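Local coordinates for protein exotoxin A (Pseudomonas aeruginosa, PDB 1IKP) that transfers ADP-ribose from NAD to host elongation factor 2, halting protein synthesis, as a three-domain toxin with receptor-binding, targeting and catalytic domains, at residues L102-F116 with K185-L199. The protein carries 2 engineered substitutions. Sequence-based numbering, arbitrary orientation.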
# COMPACT_ATOMS: atom_id res chain seq x y z
N LEU A 102 -7.62 2.30 17.35
CA LEU A 102 -8.51 3.20 16.64
C LEU A 102 -9.78 2.47 16.23
O LEU A 102 -9.72 1.39 15.61
CB LEU A 102 -7.83 3.75 15.38
CG LEU A 102 -6.41 4.30 15.51
CD1 LEU A 102 -5.92 4.78 14.16
CD2 LEU A 102 -6.40 5.42 16.54
N VAL A 103 -10.92 3.07 16.57
CA VAL A 103 -12.22 2.51 16.21
C VAL A 103 -12.92 3.53 15.30
O VAL A 103 -13.19 4.66 15.72
CB VAL A 103 -13.08 2.24 17.46
CG1 VAL A 103 -14.45 1.63 17.06
CG2 VAL A 103 -12.33 1.30 18.40
N PRO A 104 -13.20 3.15 14.03
CA PRO A 104 -13.86 4.10 13.13
C PRO A 104 -15.34 4.14 13.43
O PRO A 104 -15.91 3.17 13.93
CB PRO A 104 -13.52 3.55 11.75
CG PRO A 104 -13.58 2.06 11.98
CD PRO A 104 -12.91 1.88 13.35
N ILE A 105 -15.96 5.28 13.15
CA ILE A 105 -17.39 5.44 13.35
C ILE A 105 -17.97 6.08 12.09
O ILE A 105 -17.30 6.82 11.38
CB ILE A 105 -17.72 6.28 14.64
CG1 ILE A 105 -17.05 7.65 14.57
CG2 ILE A 105 -17.31 5.51 15.89
CD1 ILE A 105 -17.37 8.53 15.78
N GLY A 106 -19.22 5.75 11.81
CA GLY A 106 -19.86 6.28 10.62
C GLY A 106 -20.56 5.16 9.86
O GLY A 106 -20.24 3.99 10.03
N HIS A 107 -21.51 5.53 9.01
CA HIS A 107 -22.30 4.58 8.23
C HIS A 107 -21.56 3.67 7.24
O HIS A 107 -21.93 2.50 7.10
CB HIS A 107 -23.40 5.34 7.48
CG HIS A 107 -24.41 5.98 8.38
ND1 HIS A 107 -25.33 6.90 7.92
CD2 HIS A 107 -24.64 5.83 9.70
CE1 HIS A 107 -26.09 7.29 8.93
NE2 HIS A 107 -25.69 6.66 10.02
N GLU A 108 -20.54 4.18 6.56
CA GLU A 108 -19.80 3.36 5.59
C GLU A 108 -18.37 3.10 6.06
O GLU A 108 -17.44 2.96 5.27
CB GLU A 108 -19.79 4.06 4.23
CG GLU A 108 -21.17 4.13 3.59
CD GLU A 108 -21.16 4.92 2.29
OE1 GLU A 108 -20.35 4.58 1.40
OE2 GLU A 108 -21.96 5.87 2.17
N LYS A 109 -18.22 3.01 7.36
CA LYS A 109 -16.92 2.80 7.96
C LYS A 109 -16.28 1.46 7.65
O LYS A 109 -16.96 0.48 7.30
CB LYS A 109 -17.05 2.90 9.47
CG LYS A 109 -17.94 1.82 10.08
CD LYS A 109 -17.91 1.89 11.61
CE LYS A 109 -18.96 0.99 12.24
NZ LYS A 109 -20.33 1.47 11.90
N PRO A 110 -14.95 1.41 7.74
CA PRO A 110 -14.18 0.19 7.51
C PRO A 110 -14.66 -0.71 8.67
O PRO A 110 -15.09 -0.21 9.71
CB PRO A 110 -12.74 0.64 7.73
CG PRO A 110 -12.77 2.07 7.28
CD PRO A 110 -14.05 2.58 7.84
N SER A 111 -14.57 -2.03 8.50
CA SER A 111 -15.02 -2.94 9.55
C SER A 111 -13.89 -3.52 10.41
O SER A 111 -13.99 -4.62 10.92
CB SER A 111 -15.84 -4.08 8.92
OG SER A 111 -15.16 -4.75 7.88
N ASN A 112 -12.83 -2.74 10.59
CA ASN A 112 -11.69 -3.18 11.37
C ASN A 112 -11.22 -2.08 12.30
O ASN A 112 -11.66 -0.92 12.19
CB ASN A 112 -10.54 -3.59 10.44
CG ASN A 112 -10.08 -2.46 9.51
OD1 ASN A 112 -9.43 -1.50 9.93
ND2 ASN A 112 -10.43 -2.59 8.23
N ILE A 113 -10.36 -2.47 13.23
CA ILE A 113 -9.71 -1.48 14.10
C ILE A 113 -8.21 -1.48 13.76
O ILE A 113 -7.69 -2.42 13.12
CB ILE A 113 -9.82 -1.80 15.62
CG1 ILE A 113 -9.08 -3.08 15.98
CG2 ILE A 113 -11.25 -1.75 16.04
CD1 ILE A 113 -8.96 -3.26 17.50
N LYS A 114 -7.53 -0.40 14.17
CA LYS A 114 -6.08 -0.33 14.01
C LYS A 114 -5.52 -0.37 15.43
O LYS A 114 -6.15 0.13 16.36
CB LYS A 114 -5.60 0.98 13.39
CG LYS A 114 -6.18 1.29 12.03
CD LYS A 114 -5.96 0.15 11.04
CE LYS A 114 -6.43 0.57 9.63
NZ LYS A 114 -6.85 -0.64 8.92
N VAL A 115 -4.36 -0.98 15.57
CA VAL A 115 -3.68 -1.05 16.87
C VAL A 115 -2.21 -0.70 16.63
O VAL A 115 -1.60 -1.15 15.65
CB VAL A 115 -3.77 -2.48 17.47
CG1 VAL A 115 -3.05 -2.52 18.85
CG2 VAL A 115 -5.22 -2.88 17.64
N PHE A 116 -1.64 0.12 17.51
CA PHE A 116 -0.22 0.42 17.40
C PHE A 116 0.38 0.76 18.76
O PHE A 116 -0.33 1.13 19.71
CB PHE A 116 0.08 1.52 16.37
CG PHE A 116 -0.59 2.81 16.64
CD1 PHE A 116 -1.83 3.10 16.09
CD2 PHE A 116 0.03 3.77 17.43
CE1 PHE A 116 -2.44 4.33 16.32
CE2 PHE A 116 -0.59 5.00 17.66
CZ PHE A 116 -1.81 5.27 17.11
N LYS A 185 -18.29 10.18 1.89
CA LYS A 185 -17.44 9.53 2.89
C LYS A 185 -16.09 9.15 2.29
O LYS A 185 -16.03 8.47 1.27
CB LYS A 185 -18.12 8.27 3.43
CG LYS A 185 -19.45 8.52 4.11
CD LYS A 185 -19.29 9.43 5.32
CE LYS A 185 -20.58 9.52 6.11
NZ LYS A 185 -21.00 8.19 6.63
N ARG A 186 -15.02 9.60 2.93
CA ARG A 186 -13.67 9.32 2.46
C ARG A 186 -12.90 8.52 3.51
O ARG A 186 -12.76 8.97 4.65
CB ARG A 186 -12.94 10.63 2.16
CG ARG A 186 -11.48 10.49 1.73
CD ARG A 186 -10.87 11.86 1.44
NE ARG A 186 -9.44 11.79 1.11
CZ ARG A 186 -8.94 11.24 0.01
NH1 ARG A 186 -9.75 10.70 -0.90
NH2 ARG A 186 -7.63 11.23 -0.20
N TRP A 187 -12.43 7.32 3.15
CA TRP A 187 -11.67 6.50 4.10
C TRP A 187 -10.31 6.06 3.57
O TRP A 187 -9.73 5.09 4.05
CB TRP A 187 -12.47 5.26 4.53
CG TRP A 187 -13.63 5.56 5.41
CD1 TRP A 187 -14.95 5.55 5.07
CD2 TRP A 187 -13.59 5.88 6.81
NE1 TRP A 187 -15.74 5.83 6.15
CE2 TRP A 187 -14.93 6.04 7.24
CE3 TRP A 187 -12.55 6.04 7.74
CZ2 TRP A 187 -15.26 6.35 8.57
CZ3 TRP A 187 -12.88 6.35 9.06
CH2 TRP A 187 -14.22 6.51 9.46
N SER A 188 -9.77 6.78 2.59
CA SER A 188 -8.47 6.39 2.05
C SER A 188 -7.31 6.53 3.04
O SER A 188 -6.42 5.68 3.06
CB SER A 188 -8.17 7.19 0.77
OG SER A 188 -8.24 8.58 1.02
N GLU A 189 -7.32 7.57 3.86
CA GLU A 189 -6.23 7.76 4.81
C GLU A 189 -6.14 6.62 5.83
O GLU A 189 -5.06 6.22 6.23
CB GLU A 189 -6.40 9.10 5.54
CG GLU A 189 -6.35 10.34 4.64
CD GLU A 189 -7.70 10.74 4.05
OE1 GLU A 189 -8.69 9.99 4.18
OE2 GLU A 189 -7.77 11.84 3.44
N TRP A 190 -7.31 6.11 6.22
CA TRP A 190 -7.42 5.02 7.20
C TRP A 190 -6.57 3.81 6.82
O TRP A 190 -5.97 3.17 7.67
CB TRP A 190 -8.90 4.64 7.33
CG TRP A 190 -9.19 3.47 8.22
CD1 TRP A 190 -9.38 2.15 7.85
CD2 TRP A 190 -9.35 3.50 9.65
NE1 TRP A 190 -9.64 1.38 8.95
CE2 TRP A 190 -9.63 2.18 10.07
CE3 TRP A 190 -9.28 4.52 10.62
CZ2 TRP A 190 -9.83 1.85 11.40
CZ3 TRP A 190 -9.49 4.19 11.95
CH2 TRP A 190 -9.76 2.86 12.33
N ALA A 191 -6.49 3.52 5.53
CA ALA A 191 -5.74 2.36 5.07
C ALA A 191 -4.28 2.64 4.72
O ALA A 191 -3.51 1.72 4.42
CB ALA A 191 -6.47 1.75 3.86
N SER A 192 -3.87 3.90 4.78
CA SER A 192 -2.50 4.25 4.42
C SER A 192 -1.75 4.88 5.56
O SER A 192 -2.24 4.95 6.68
CB SER A 192 -2.49 5.24 3.24
OG SER A 192 -2.94 6.51 3.68
N GLY A 193 -0.54 5.35 5.27
CA GLY A 193 0.26 5.98 6.31
C GLY A 193 -0.39 7.27 6.78
O GLY A 193 -0.09 7.75 7.88
N LYS A 194 -1.28 7.84 5.96
CA LYS A 194 -1.90 9.10 6.35
C LYS A 194 -2.89 8.97 7.48
O LYS A 194 -3.45 9.97 7.92
CB LYS A 194 -2.54 9.80 5.14
CG LYS A 194 -1.49 10.29 4.14
CD LYS A 194 -2.10 11.26 3.13
CE LYS A 194 -1.05 11.73 2.13
NZ LYS A 194 -1.69 12.69 1.18
N VAL A 195 -3.13 7.75 7.95
CA VAL A 195 -4.05 7.60 9.07
C VAL A 195 -3.48 8.39 10.26
O VAL A 195 -4.24 8.91 11.11
CB VAL A 195 -4.26 6.09 9.44
CG1 VAL A 195 -2.94 5.43 9.89
CG2 VAL A 195 -5.30 5.96 10.53
N LEU A 196 -2.16 8.52 10.30
CA LEU A 196 -1.50 9.27 11.39
C LEU A 196 -1.85 10.75 11.31
O LEU A 196 -1.85 11.45 12.32
CB LEU A 196 0.01 9.06 11.35
CG LEU A 196 0.46 7.59 11.50
CD1 LEU A 196 1.96 7.53 11.63
CD2 LEU A 196 -0.21 6.96 12.74
N CYS A 197 -2.17 11.21 10.12
CA CYS A 197 -2.54 12.60 9.89
C CYS A 197 -3.90 12.92 10.50
O CYS A 197 -4.25 14.08 10.68
CB CYS A 197 -2.57 12.89 8.38
SG CYS A 197 -0.96 12.72 7.55
N LEU A 198 -4.69 11.89 10.81
CA LEU A 198 -6.00 12.11 11.42
C LEU A 198 -5.92 12.23 12.94
O LEU A 198 -6.89 12.65 13.60
CB LEU A 198 -6.94 10.96 11.10
CG LEU A 198 -7.06 10.50 9.65
CD1 LEU A 198 -8.10 9.42 9.57
CD2 LEU A 198 -7.44 11.67 8.77
N LEU A 199 -4.76 11.89 13.49
CA LEU A 199 -4.59 11.85 14.94
C LEU A 199 -3.81 13.03 15.49
O LEU A 199 -2.60 13.12 15.32
CB LEU A 199 -3.90 10.52 15.31
CG LEU A 199 -4.51 9.27 14.64
CD1 LEU A 199 -3.66 8.05 14.97
CD2 LEU A 199 -5.95 9.08 15.09
O HOH W 1 -18.80 6.57 7.06
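At chi1 176° the Trp190 side chain swings its CG to the far side from the backbone N, and the indole leaves the short, weakly bonded helix 188-191 for the hairpin 102-116. Asn112 turns its amide back toward that indole, with CG between the backbone N and the carbonyl carbon (chi1 58°). Trp190 NE1 donates to Asn112 OD1 at 3.0 Å, in a bent bond of 145°. Lys114 NZ reaches the same oxygen from the other face of the amide plane, so OD1 accepts two bonds. Lys114 NZ also forms a salt bridge with Glu270 and a hydrogen bond with Thr134. Asn112 ND2 bonds to Glu270 too, and bonds at both ends of the amide fix its rotation.

Both faces of the Trp190 indole are covered. Lys114 bends at chi2 and lays CE over the five-membered ring, 3.7 Å from its centroid. On the opposite face Pro104 CB sits above the six-membered ring and Pro110 CG above the five-membered ring, both as CH-pi contacts. Leu102 CB touches Trp190 CH2, on the six-membered ring, at 3.7 Å.

Pro110 serves both tryptophans. Its CD lies over the centre of the Trp187 six-membered ring, 3.6 Å from the centroid. Ile105 O meets the rim of that ring in plane. One water accepts from Lys185 NZ and Glu108 N, and at a longer 3.3 Å from Trp187 NE1, linking the turn to segment 185-199. Leu102 CD2 and Leu199 CD2 meet tip to tip at 4.0 Å, and Phe116 CZ touches Leu199 CD1.

The irregular segment 185-199 packs on one face of an antiparallel beta hairpin with a type I turn from Gly106 to Lys109. The hairpin belongs to the largely antiparallel receptor-binding domain, consistent with a concanavalin-like fold.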